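Local coordinates for periplasmic sugar-binding domain protein (Pseudomonas fluorescens Pf-5, PDB 3H75), which probably binds carbohydrates, as a bacterial periplasmic solute-binding protein built from two alpha/beta domains, at residues E16-W19 with V20-Q24; S152-K155 with V156-A159; Y184-N188 with R189-Y193; A246-A249 with L250-K254; H262-L265 with G266-L270. One frame throughout, in Å; residues are numbered along the deposited sequence.

Contact 1. Residues E16-W19 with V20-Q24; sequences ETFW and VSYSQ. With SO4 (sulfate ion), chain B.
W19 O takes the backbone N-H of S23, with 3.1 Å from S23 N to W19 O, and the side-chain amide of N10 bonds to the same oxygen. The S23 donor stands above the carbonyl plane. V20 N to E16 O (2.9 Å), S21 N to T17 O and Y22 N to F18 O are the other backbone bonds in this first part of helix 17-33. E16 is the N-cap residue, and its carboxylate turns to R44 and to the backbone N of N13.

F18, W19 and Y22 form an aromatic cluster. The indole of W19 meets Y22 edge-to-face, with planes at 54°. W19 CZ3 sits over the centre of the Y22 ring, 3.6 Å from Y22 CG. Y22 has its CG anti to the backbone N (chi1 -166°), which lays its side chain alongside that of W19, both pointing the same way. F18 comes in obliquely, with F18 CZ 3.8 Å from Y22 CD1, while F18 CE2 covers a face of the indole. Y22 OH bonds to N93, and the F18 ring stacks on H262.

W19 NE1 donates a fairly straight bond (158°) to sulfate O2 at 3.0 Å, near the indole plane. R44 binds the same ion. An indole N-H and an arginine meeting at one anion, beside packed aromatic rings, are consistent with a pocket for a polar ligand, although the sulfate itself probably came from the crystallisation liquor.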
# COMPACT_ATOMS: atom_id res chain seq x y z
N GLU A 16 -11.13 -5.30 -6.23
CA GLU A 16 -10.60 -4.13 -5.53
C GLU A 16 -9.39 -3.60 -6.29
O GLU A 16 -8.35 -4.26 -6.38
CB GLU A 16 -10.21 -4.53 -4.10
CG GLU A 16 -9.72 -3.38 -3.25
CD GLU A 16 -9.55 -3.76 -1.79
OE1 GLU A 16 -9.94 -4.89 -1.41
OE2 GLU A 16 -9.02 -2.93 -1.02
N THR A 17 -9.52 -2.39 -6.83
CA THR A 17 -8.47 -1.80 -7.64
C THR A 17 -7.03 -1.96 -7.16
O THR A 17 -6.18 -2.46 -7.91
CB THR A 17 -8.75 -0.31 -7.89
OG1 THR A 17 -10.07 -0.17 -8.43
CG2 THR A 17 -7.75 0.25 -8.89
N PHE A 18 -6.74 -1.55 -5.93
CA PHE A 18 -5.37 -1.67 -5.44
C PHE A 18 -4.86 -3.09 -5.41
O PHE A 18 -3.77 -3.38 -5.91
CB PHE A 18 -5.23 -1.10 -4.03
CG PHE A 18 -3.88 -1.39 -3.42
CD1 PHE A 18 -2.76 -0.68 -3.82
CD2 PHE A 18 -3.73 -2.44 -2.51
CE1 PHE A 18 -1.49 -1.02 -3.35
CE2 PHE A 18 -2.47 -2.79 -2.02
CZ PHE A 18 -1.34 -2.08 -2.44
N TRP A 19 -5.64 -3.99 -4.82
CA TRP A 19 -5.21 -5.36 -4.70
C TRP A 19 -5.14 -6.10 -6.03
O TRP A 19 -4.35 -7.03 -6.18
CB TRP A 19 -6.06 -6.09 -3.66
CG TRP A 19 -5.57 -5.76 -2.27
CD1 TRP A 19 -6.23 -5.08 -1.29
CD2 TRP A 19 -4.27 -6.07 -1.75
NE1 TRP A 19 -5.41 -4.94 -0.18
CE2 TRP A 19 -4.21 -5.54 -0.44
CE3 TRP A 19 -3.15 -6.75 -2.25
CZ2 TRP A 19 -3.07 -5.66 0.36
CZ3 TRP A 19 -2.02 -6.87 -1.46
CH2 TRP A 19 -1.99 -6.32 -0.16
N VAL A 20 -5.94 -5.68 -7.00
CA VAL A 20 -5.88 -6.30 -8.32
C VAL A 20 -4.59 -5.81 -8.99
O VAL A 20 -3.90 -6.58 -9.66
CB VAL A 20 -7.11 -5.91 -9.18
CG1 VAL A 20 -6.88 -6.35 -10.63
CG2 VAL A 20 -8.36 -6.58 -8.62
N SER A 21 -4.26 -4.53 -8.81
CA SER A 21 -3.04 -4.00 -9.40
C SER A 21 -1.81 -4.68 -8.79
O SER A 21 -0.82 -4.92 -9.48
CB SER A 21 -2.96 -2.49 -9.19
OG SER A 21 -3.95 -1.84 -9.97
N TYR A 22 -1.89 -4.98 -7.50
CA TYR A 22 -0.81 -5.64 -6.78
C TYR A 22 -0.64 -7.03 -7.42
O TYR A 22 0.48 -7.45 -7.71
CB TYR A 22 -1.20 -5.77 -5.31
CG TYR A 22 -0.08 -6.14 -4.35
CD1 TYR A 22 0.55 -5.17 -3.57
CD2 TYR A 22 0.28 -7.47 -4.16
CE1 TYR A 22 1.50 -5.51 -2.62
CE2 TYR A 22 1.24 -7.83 -3.21
CZ TYR A 22 1.84 -6.84 -2.44
OH TYR A 22 2.74 -7.19 -1.45
N SER A 23 -1.75 -7.72 -7.63
CA SER A 23 -1.74 -9.04 -8.24
C SER A 23 -1.21 -9.03 -9.67
O SER A 23 -0.38 -9.87 -10.04
CB SER A 23 -3.15 -9.64 -8.25
OG SER A 23 -3.58 -9.95 -6.94
N GLN A 24 -1.67 -8.08 -10.47
CA GLN A 24 -1.24 -8.00 -11.86
C GLN A 24 0.26 -7.75 -11.98
O GLN A 24 0.91 -8.30 -12.87
CB GLN A 24 -2.01 -6.90 -12.60
CG GLN A 24 -3.51 -7.15 -12.67
CD GLN A 24 -3.85 -8.49 -13.29
OE1 GLN A 24 -3.59 -8.72 -14.47
NE2 GLN A 24 -4.44 -9.39 -12.50
S SO4 B . -4.97 -3.87 3.76
O1 SO4 B . -4.05 -2.84 4.30
O2 SO4 B . -5.40 -3.46 2.41
O3 SO4 B . -4.25 -5.14 3.69
O4 SO4 B . -6.15 -3.98 4.64

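Contact 2. Residues S152-K155 with V156-A159; sequences SGLK and VTPA
L154 to T157 is a type I beta turn, closed by a backbone bond of 3.0 Å from T157 N to L154 O. L154 O has a second donor, the hydroxyl of the same threonine, with 2.9 Å from T157 OG1 to L154 O. The two donors use the oxygen differently. OG1 lies in the carbonyl plane, on a lone pair, whereas the backbone N stands 47° above that plane.

T157 is the N-cap of helix 158-173, which follows strand 146-152 through this loop. Its OG1 also takes a weak bond from A160 N in the first turn. The torsion that serves both partners (chi1 71°) sets OG1 between the backbone N and the carbonyl carbon. It also turns the methyl onto L154: T157 CG2 is 3.4 Å from L154 CB, a tight contact, and 3.9 Å from L154 CD1. With alanine at this position, the lone pair of L154 O would probably lose its in-plane donor, A160 N would lose its cap, and L154 CB would lose the methyl that packs on it.

L154 also packs on R44, E186 and W187. K155 runs out fully extended, and its side chain touches Y184. A bound sulfate lies about 4 Å from the T157 side chain.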
# COMPACT_ATOMS: atom_id res chain seq x y z
N SER A 152 -9.18 7.16 7.94
CA SER A 152 -8.21 6.07 7.98
C SER A 152 -8.87 4.81 7.43
O SER A 152 -10.05 4.81 7.13
CB SER A 152 -7.71 5.85 9.40
OG SER A 152 -6.60 4.98 9.41
N GLY A 153 -8.09 3.73 7.31
CA GLY A 153 -8.62 2.49 6.78
C GLY A 153 -9.21 1.59 7.84
O GLY A 153 -9.96 2.04 8.70
N LEU A 154 -8.89 0.30 7.76
CA LEU A 154 -9.37 -0.66 8.75
C LEU A 154 -8.48 -0.42 9.97
O LEU A 154 -7.27 -0.61 9.91
CB LEU A 154 -9.21 -2.09 8.23
CG LEU A 154 -10.19 -2.54 7.14
CD1 LEU A 154 -9.68 -3.82 6.49
CD2 LEU A 154 -11.58 -2.75 7.73
N LYS A 155 -9.09 -0.00 11.08
CA LYS A 155 -8.34 0.30 12.29
C LYS A 155 -7.34 -0.75 12.75
O LYS A 155 -6.23 -0.41 13.17
CB LYS A 155 -9.31 0.60 13.44
CG LYS A 155 -8.62 1.12 14.70
CD LYS A 155 -9.62 1.45 15.80
CE LYS A 155 -8.91 2.00 17.03
NZ LYS A 155 -9.85 2.30 18.14
N VAL A 156 -7.71 -2.03 12.66
CA VAL A 156 -6.82 -3.10 13.11
C VAL A 156 -5.65 -3.45 12.20
O VAL A 156 -4.82 -4.28 12.57
CB VAL A 156 -7.61 -4.40 13.39
CG1 VAL A 156 -8.71 -4.14 14.41
CG2 VAL A 156 -8.19 -4.94 12.10
N THR A 157 -5.58 -2.84 11.02
CA THR A 157 -4.50 -3.16 10.09
C THR A 157 -3.26 -2.29 10.24
O THR A 157 -3.35 -1.10 10.57
CB THR A 157 -4.97 -3.05 8.62
OG1 THR A 157 -5.18 -1.67 8.28
CG2 THR A 157 -6.27 -3.82 8.43
N PRO A 158 -2.07 -2.88 10.02
CA PRO A 158 -0.82 -2.13 10.14
C PRO A 158 -0.72 -0.98 9.13
O PRO A 158 -0.14 0.06 9.44
CB PRO A 158 0.25 -3.20 9.94
CG PRO A 158 -0.47 -4.32 9.21
CD PRO A 158 -1.81 -4.32 9.87
N ALA A 159 -1.28 -1.15 7.94
CA ALA A 159 -1.23 -0.08 6.94
C ALA A 159 -1.92 1.16 7.50
O ALA A 159 -1.42 2.28 7.36
CB ALA A 159 -1.92 -0.52 5.65

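Contact 3. Residues Y184-N188 with R189-Y193; sequences YGEWN and RERAY. With SO4 (sulfate ion), chain B.
R191 grips Y184 O side-on with two nitrogens. R191 NE is 2.9 Å from Y184 O, and R191 NH2 is 3.2 Å from it. The oxygen lies in the guanidinium plane for both bonds. E186 lies over one face of the same guanidinium, its carboxylate stacked with planes 28° apart. E186 OE1 is 3.7 Å from R191 NE, a long salt bridge of charge alone, because no N-H points at the oxygen. R191 reaches this place with its chain extended from the backbone (chi1 180°) to NE, and R191 CD passes 3.3 Å from G185 O.

E186 sits in a type I' turn from G185 to N188, just after Y184. N188 N bonds back to G185 O, and E186 and W187 at the centre of the turn both have positive phi. N188 is the N-cap of helix 189-202. Its OD1 accepts from R191 N, although the placing of OD1 is doubtful because it sits too close to E190 in the model. N188 O takes A192 N at 3.1 Å, the first backbone bond of the helix.

Further out, Q195 NE2 makes a weak bond to Y184 O. R189 pairs with E245, and the hydroxyl of Y184 bonds to E164. W187 points away from the helix, and its side chain touches R163. W187 NE1 makes a weak bond, 3.0 Å long, to sulfate O4, an ion also held by W19 and R44.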
# COMPACT_ATOMS: atom_id res chain seq x y z
N TYR A 184 -12.80 5.94 10.72
CA TYR A 184 -12.30 4.77 10.03
C TYR A 184 -13.24 4.43 8.89
O TYR A 184 -14.35 3.93 9.10
CB TYR A 184 -12.16 3.62 11.03
CG TYR A 184 -11.01 3.85 11.98
CD1 TYR A 184 -9.69 3.67 11.55
CD2 TYR A 184 -11.22 4.35 13.27
CE1 TYR A 184 -8.61 3.99 12.37
CE2 TYR A 184 -10.14 4.67 14.10
CZ TYR A 184 -8.84 4.49 13.64
OH TYR A 184 -7.77 4.83 14.44
N GLY A 185 -12.79 4.74 7.67
CA GLY A 185 -13.59 4.48 6.49
C GLY A 185 -13.42 3.08 5.94
O GLY A 185 -14.04 2.73 4.93
N GLU A 186 -12.57 2.28 6.58
CA GLU A 186 -12.33 0.89 6.19
C GLU A 186 -11.91 0.69 4.74
O GLU A 186 -12.26 -0.33 4.13
CB GLU A 186 -13.59 0.06 6.47
CG GLU A 186 -14.34 0.47 7.73
CD GLU A 186 -15.53 -0.42 8.04
OE1 GLU A 186 -16.29 -0.77 7.11
OE2 GLU A 186 -15.70 -0.78 9.22
N TRP A 187 -11.18 1.66 4.19
CA TRP A 187 -10.70 1.63 2.80
C TRP A 187 -11.85 1.75 1.80
O TRP A 187 -11.62 1.69 0.59
CB TRP A 187 -9.97 0.31 2.48
CG TRP A 187 -8.87 -0.09 3.42
CD1 TRP A 187 -8.71 -1.31 4.02
CD2 TRP A 187 -7.74 0.70 3.83
NE1 TRP A 187 -7.56 -1.33 4.77
CE2 TRP A 187 -6.94 -0.11 4.67
CE3 TRP A 187 -7.32 2.01 3.56
CZ2 TRP A 187 -5.76 0.35 5.25
CZ3 TRP A 187 -6.14 2.46 4.13
CH2 TRP A 187 -5.37 1.63 4.97
N ASN A 188 -13.07 1.93 2.31
CA ASN A 188 -14.28 1.97 1.48
C ASN A 188 -14.75 3.36 1.03
O ASN A 188 -14.97 4.25 1.85
CB ASN A 188 -15.39 1.25 2.24
CG ASN A 188 -16.63 1.02 1.40
OD1 ASN A 188 -17.37 1.96 1.11
ND2 ASN A 188 -16.86 -0.23 1.01
N ARG A 189 -14.92 3.51 -0.28
CA ARG A 189 -15.34 4.76 -0.89
C ARG A 189 -16.72 5.26 -0.47
O ARG A 189 -16.87 6.40 -0.06
CB ARG A 189 -15.27 4.65 -2.41
CG ARG A 189 -15.64 5.93 -3.15
CD ARG A 189 -15.31 5.80 -4.62
NE ARG A 189 -15.65 7.00 -5.38
CZ ARG A 189 -15.28 7.21 -6.64
NH1 ARG A 189 -14.56 6.30 -7.28
NH2 ARG A 189 -15.63 8.33 -7.25
N GLU A 190 -17.74 4.41 -0.58
CA GLU A 190 -19.08 4.86 -0.20
C GLU A 190 -19.19 5.15 1.29
O GLU A 190 -19.93 6.04 1.70
CB GLU A 190 -20.14 3.84 -0.63
CG GLU A 190 -19.90 2.41 -0.20
CD GLU A 190 -20.98 1.48 -0.71
OE1 GLU A 190 -21.24 1.47 -1.93
OE2 GLU A 190 -21.58 0.74 0.12
N ARG A 191 -18.46 4.40 2.12
CA ARG A 191 -18.51 4.63 3.56
C ARG A 191 -17.90 5.99 3.87
O ARG A 191 -18.47 6.78 4.63
CB ARG A 191 -17.74 3.53 4.31
CG ARG A 191 -17.74 3.70 5.83
CD ARG A 191 -16.97 2.57 6.50
NE ARG A 191 -16.70 2.83 7.92
CZ ARG A 191 -17.61 2.76 8.88
NH1 ARG A 191 -18.87 2.43 8.61
NH2 ARG A 191 -17.26 3.00 10.14
N ALA A 192 -16.74 6.28 3.29
CA ALA A 192 -16.08 7.56 3.50
C ALA A 192 -16.98 8.67 2.98
O ALA A 192 -17.07 9.75 3.56
CB ALA A 192 -14.73 7.59 2.79
N TYR A 193 -17.65 8.39 1.86
CA TYR A 193 -18.56 9.35 1.25
C TYR A 193 -19.66 9.72 2.24
O TYR A 193 -19.96 10.90 2.43
CB TYR A 193 -19.20 8.74 -0.01
CG TYR A 193 -20.39 9.51 -0.55
CD1 TYR A 193 -20.24 10.79 -1.08
CD2 TYR A 193 -21.66 8.95 -0.53
CE1 TYR A 193 -21.34 11.50 -1.58
CE2 TYR A 193 -22.76 9.64 -1.02
CZ TYR A 193 -22.59 10.91 -1.55
OH TYR A 193 -23.68 11.59 -2.05
S SO4 B . -4.97 -3.87 3.76
O1 SO4 B . -4.05 -2.84 4.30
O2 SO4 B . -5.40 -3.46 2.41
O3 SO4 B . -4.25 -5.14 3.69
O4 SO4 B . -6.15 -3.98 4.64
O HOH W 1 -19.92 0.79 2.48

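Contact 4. Residues A246-A249 with L250-K254; sequences ALQA and LIDGK
L250 N bonds to A246 O at 2.9 Å, while the L250 side chain packs on L258 of strand 257-260. I251 follows with a bond of 3.0 Å from I251 N to L247 O. I251 CG1 lies 3.1 Å from L247 O, and the side chain also touches A303 of helix 300-309.

D252 meets Q248 twice. Its backbone N donates to Q248 O, and its carboxylate receives the Q248 amide. Q248 NE2 is 3.1 Å from D252 OD1 and 3.4 Å from D252 OD2, the latter a weak bond. OD1 is met from above the carboxylate plane, though it lies close to the amide plane of Q248. A bend at chi2 (64°) brings the glutamine amide alongside D252, one turn on. With a leucine in place of Q248, the D252 carboxylate would probably lose its amide donor and be freer to turn.

G253 leaves the helix with positive phi (82°), where a CB would jam against the carbonyl before it. G253 N bonds to L250 O. K254 N then makes a weak bond of 2.9 Å to A249 O. This is the Schellman motif, here ending helix 244-252 of the beta-alpha-beta unit that runs from strand 236-240 to strand 257-260.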
# COMPACT_ATOMS: atom_id res chain seq x y z
N ALA A 246 -8.10 8.27 -9.40
CA ALA A 246 -7.26 9.08 -8.52
C ALA A 246 -6.14 9.75 -9.31
O ALA A 246 -5.80 10.91 -9.07
CB ALA A 246 -6.67 8.21 -7.41
N LEU A 247 -5.56 9.01 -10.25
CA LEU A 247 -4.48 9.55 -11.07
C LEU A 247 -5.01 10.71 -11.89
O LEU A 247 -4.35 11.75 -12.02
CB LEU A 247 -3.91 8.46 -11.99
CG LEU A 247 -3.21 7.30 -11.28
CD1 LEU A 247 -2.98 6.18 -12.28
CD2 LEU A 247 -1.88 7.76 -10.68
N GLN A 248 -6.20 10.55 -12.45
CA GLN A 248 -6.79 11.61 -13.26
C GLN A 248 -7.07 12.83 -12.38
O GLN A 248 -6.86 13.96 -12.80
CB GLN A 248 -8.09 11.14 -13.91
CG GLN A 248 -8.71 12.17 -14.86
CD GLN A 248 -7.82 12.46 -16.06
OE1 GLN A 248 -7.56 11.58 -16.88
NE2 GLN A 248 -7.35 13.70 -16.16
N ALA A 249 -7.55 12.59 -11.16
CA ALA A 249 -7.86 13.70 -10.25
C ALA A 249 -6.59 14.46 -9.88
O ALA A 249 -6.62 15.68 -9.71
CB ALA A 249 -8.55 13.17 -9.00
N LEU A 250 -5.48 13.75 -9.74
CA LEU A 250 -4.22 14.39 -9.40
C LEU A 250 -3.80 15.27 -10.58
O LEU A 250 -3.39 16.42 -10.41
CB LEU A 250 -3.14 13.34 -9.11
CG LEU A 250 -1.79 13.93 -8.66
CD1 LEU A 250 -1.93 14.55 -7.28
CD2 LEU A 250 -0.74 12.84 -8.65
N ILE A 251 -3.91 14.71 -11.78
CA ILE A 251 -3.55 15.44 -13.00
C ILE A 251 -4.42 16.69 -13.15
O ILE A 251 -3.93 17.75 -13.55
CB ILE A 251 -3.72 14.54 -14.23
CG1 ILE A 251 -2.74 13.37 -14.16
CG2 ILE A 251 -3.50 15.34 -15.51
CD1 ILE A 251 -2.97 12.28 -15.20
N ASP A 252 -5.70 16.56 -12.82
CA ASP A 252 -6.65 17.68 -12.92
C ASP A 252 -6.50 18.69 -11.79
O ASP A 252 -7.11 19.76 -11.82
CB ASP A 252 -8.09 17.17 -12.93
CG ASP A 252 -8.43 16.38 -14.18
OD1 ASP A 252 -7.78 16.60 -15.22
OD2 ASP A 252 -9.37 15.57 -14.13
N GLY A 253 -5.71 18.34 -10.78
CA GLY A 253 -5.51 19.24 -9.65
C GLY A 253 -6.61 19.18 -8.60
O GLY A 253 -6.57 19.94 -7.63
N LYS A 254 -7.58 18.29 -8.78
CA LYS A 254 -8.68 18.16 -7.83
C LYS A 254 -8.21 17.41 -6.59
O LYS A 254 -8.67 17.68 -5.48
CB LYS A 254 -9.85 17.43 -8.49
CG LYS A 254 -10.41 18.14 -9.71
CD LYS A 254 -10.88 19.55 -9.37
CE LYS A 254 -11.33 20.28 -10.62
NZ LYS A 254 -12.37 19.50 -11.36

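Contact 5. Residues H262-L265 with G266-L270; sequences HFTL and GGWAL
A269 N donates to L265 O at 2.9 Å, a regular helical bond. T264 O is shared by two weaker donors: G267 N lies 3.0 Å from T264 O and W268 N 3.3 Å from it, the first of these with a bent N-H angle of 124°. A water donates to F263 O and weakly accepts from G267 N, so it spans the start of the helix.

The indole of W268 lies back over T264. T264 O sits 3.4 Å above the ring plane, offset toward the rim. W268 has its CG beside its own backbone N (chi1 -51°), and this swings the ring toward the preceding turn. T264 OG1 lies 2.9 Å from W268 NE1, and the hydroxyl is hydrogen-bonded to G261 O.

The chain here passes from strand 257-260 of one sheet through a short 3-10 turn into helix 265-277. That helix packs against the other sheet, where M118 of strand 115-119 touches L265, W268 and A269. The segment is probably one of the crossings between the two domains, as in the hinge of related periplasmic binding proteins.

On the far side of T264, its methyl CG2 lies over the centre of the F263 ring. W268 is closed in by F335, which stacks on it, and by F25, which meets it edge-to-face. L265 reaches Y22 in helix 17-33. H262 NE2 is hydrogen-bonded to a glycerol, probably from the crystallisation liquor.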
# COMPACT_ATOMS: atom_id res chain seq x y z
N HIS A 262 3.61 1.46 -3.57
CA HIS A 262 3.60 0.19 -2.85
C HIS A 262 2.89 -0.97 -3.55
O HIS A 262 3.02 -2.12 -3.13
CB HIS A 262 3.04 0.38 -1.42
CG HIS A 262 1.57 0.62 -1.35
ND1 HIS A 262 0.92 1.54 -2.15
CD2 HIS A 262 0.62 0.11 -0.52
CE1 HIS A 262 -0.36 1.59 -1.81
NE2 HIS A 262 -0.56 0.74 -0.83
N PHE A 263 2.17 -0.69 -4.63
CA PHE A 263 1.50 -1.76 -5.36
C PHE A 263 2.52 -2.65 -6.05
O PHE A 263 2.19 -3.73 -6.52
CB PHE A 263 0.51 -1.20 -6.39
CG PHE A 263 1.16 -0.66 -7.64
CD1 PHE A 263 1.35 -1.48 -8.76
CD2 PHE A 263 1.56 0.67 -7.71
CE1 PHE A 263 1.95 -0.99 -9.92
CE2 PHE A 263 2.15 1.17 -8.87
CZ PHE A 263 2.34 0.34 -9.97
N THR A 264 3.77 -2.19 -6.09
CA THR A 264 4.84 -2.96 -6.73
C THR A 264 5.52 -3.95 -5.79
O THR A 264 6.28 -4.80 -6.23
CB THR A 264 5.95 -2.03 -7.27
OG1 THR A 264 6.52 -1.30 -6.18
CG2 THR A 264 5.41 -1.07 -8.31
N LEU A 265 5.24 -3.84 -4.49
CA LEU A 265 5.92 -4.71 -3.52
C LEU A 265 5.86 -6.20 -3.81
O LEU A 265 6.87 -6.90 -3.65
CB LEU A 265 5.40 -4.43 -2.11
CG LEU A 265 6.36 -4.85 -0.99
CD1 LEU A 265 6.14 -3.99 0.23
CD2 LEU A 265 6.17 -6.32 -0.68
N GLY A 266 4.70 -6.69 -4.23
CA GLY A 266 4.57 -8.11 -4.53
C GLY A 266 5.54 -8.57 -5.61
O GLY A 266 6.09 -9.68 -5.53
N GLY A 267 5.74 -7.74 -6.63
CA GLY A 267 6.65 -8.09 -7.71
C GLY A 267 8.08 -8.20 -7.22
O GLY A 267 8.80 -9.14 -7.58
N TRP A 268 8.49 -7.24 -6.40
CA TRP A 268 9.84 -7.25 -5.86
C TRP A 268 10.01 -8.47 -4.97
O TRP A 268 11.07 -9.09 -4.92
CB TRP A 268 10.10 -5.99 -5.02
CG TRP A 268 9.76 -4.70 -5.70
CD1 TRP A 268 9.30 -3.56 -5.09
CD2 TRP A 268 9.88 -4.38 -7.10
NE1 TRP A 268 9.13 -2.56 -6.02
CE2 TRP A 268 9.48 -3.03 -7.25
CE3 TRP A 268 10.30 -5.09 -8.23
CZ2 TRP A 268 9.47 -2.39 -8.50
CZ3 TRP A 268 10.29 -4.45 -9.47
CH2 TRP A 268 9.88 -3.11 -9.59
N ALA A 269 8.94 -8.82 -4.25
CA ALA A 269 8.97 -9.98 -3.37
C ALA A 269 9.26 -11.25 -4.17
O ALA A 269 10.01 -12.12 -3.72
CB ALA A 269 7.64 -10.12 -2.63
N LEU A 270 8.67 -11.35 -5.36
CA LEU A 270 8.89 -12.54 -6.18
C LEU A 270 10.33 -12.59 -6.70
O LEU A 270 10.88 -13.68 -6.88
CB LEU A 270 7.88 -12.60 -7.33
CG LEU A 270 6.45 -12.88 -6.84
CD1 LEU A 270 5.49 -12.93 -8.01
CD2 LEU A 270 6.41 -14.20 -6.10
O HOH W 2 3.01 -6.27 -6.67

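Overall arrangement
Contacts 1 and 5 meet directly, with centres 11 Å apart: F18 CE1 is 3.2 Å from H262 NE2, and Y22 CZ is 3.4 Å from G266 N. Contacts 2 and 3 also touch, joined by a probable hydrogen bond of 2.8 Å between S152 O and G185 N. Contacts 1, 2 and 3 come together round the sulfate. Contacts 1 and 3 do not touch, their nearest atoms being about 5 Å apart, but both reach the ion, contact 3 by a weak bond. Glycerol lies near F18, W187 and H262, which is consistent with a ligand cleft between the domains. Contact 4 touches none of the others, its nearest atoms being about 7 to 15 Å from them, and its centre lies 19 Å from that of the chain.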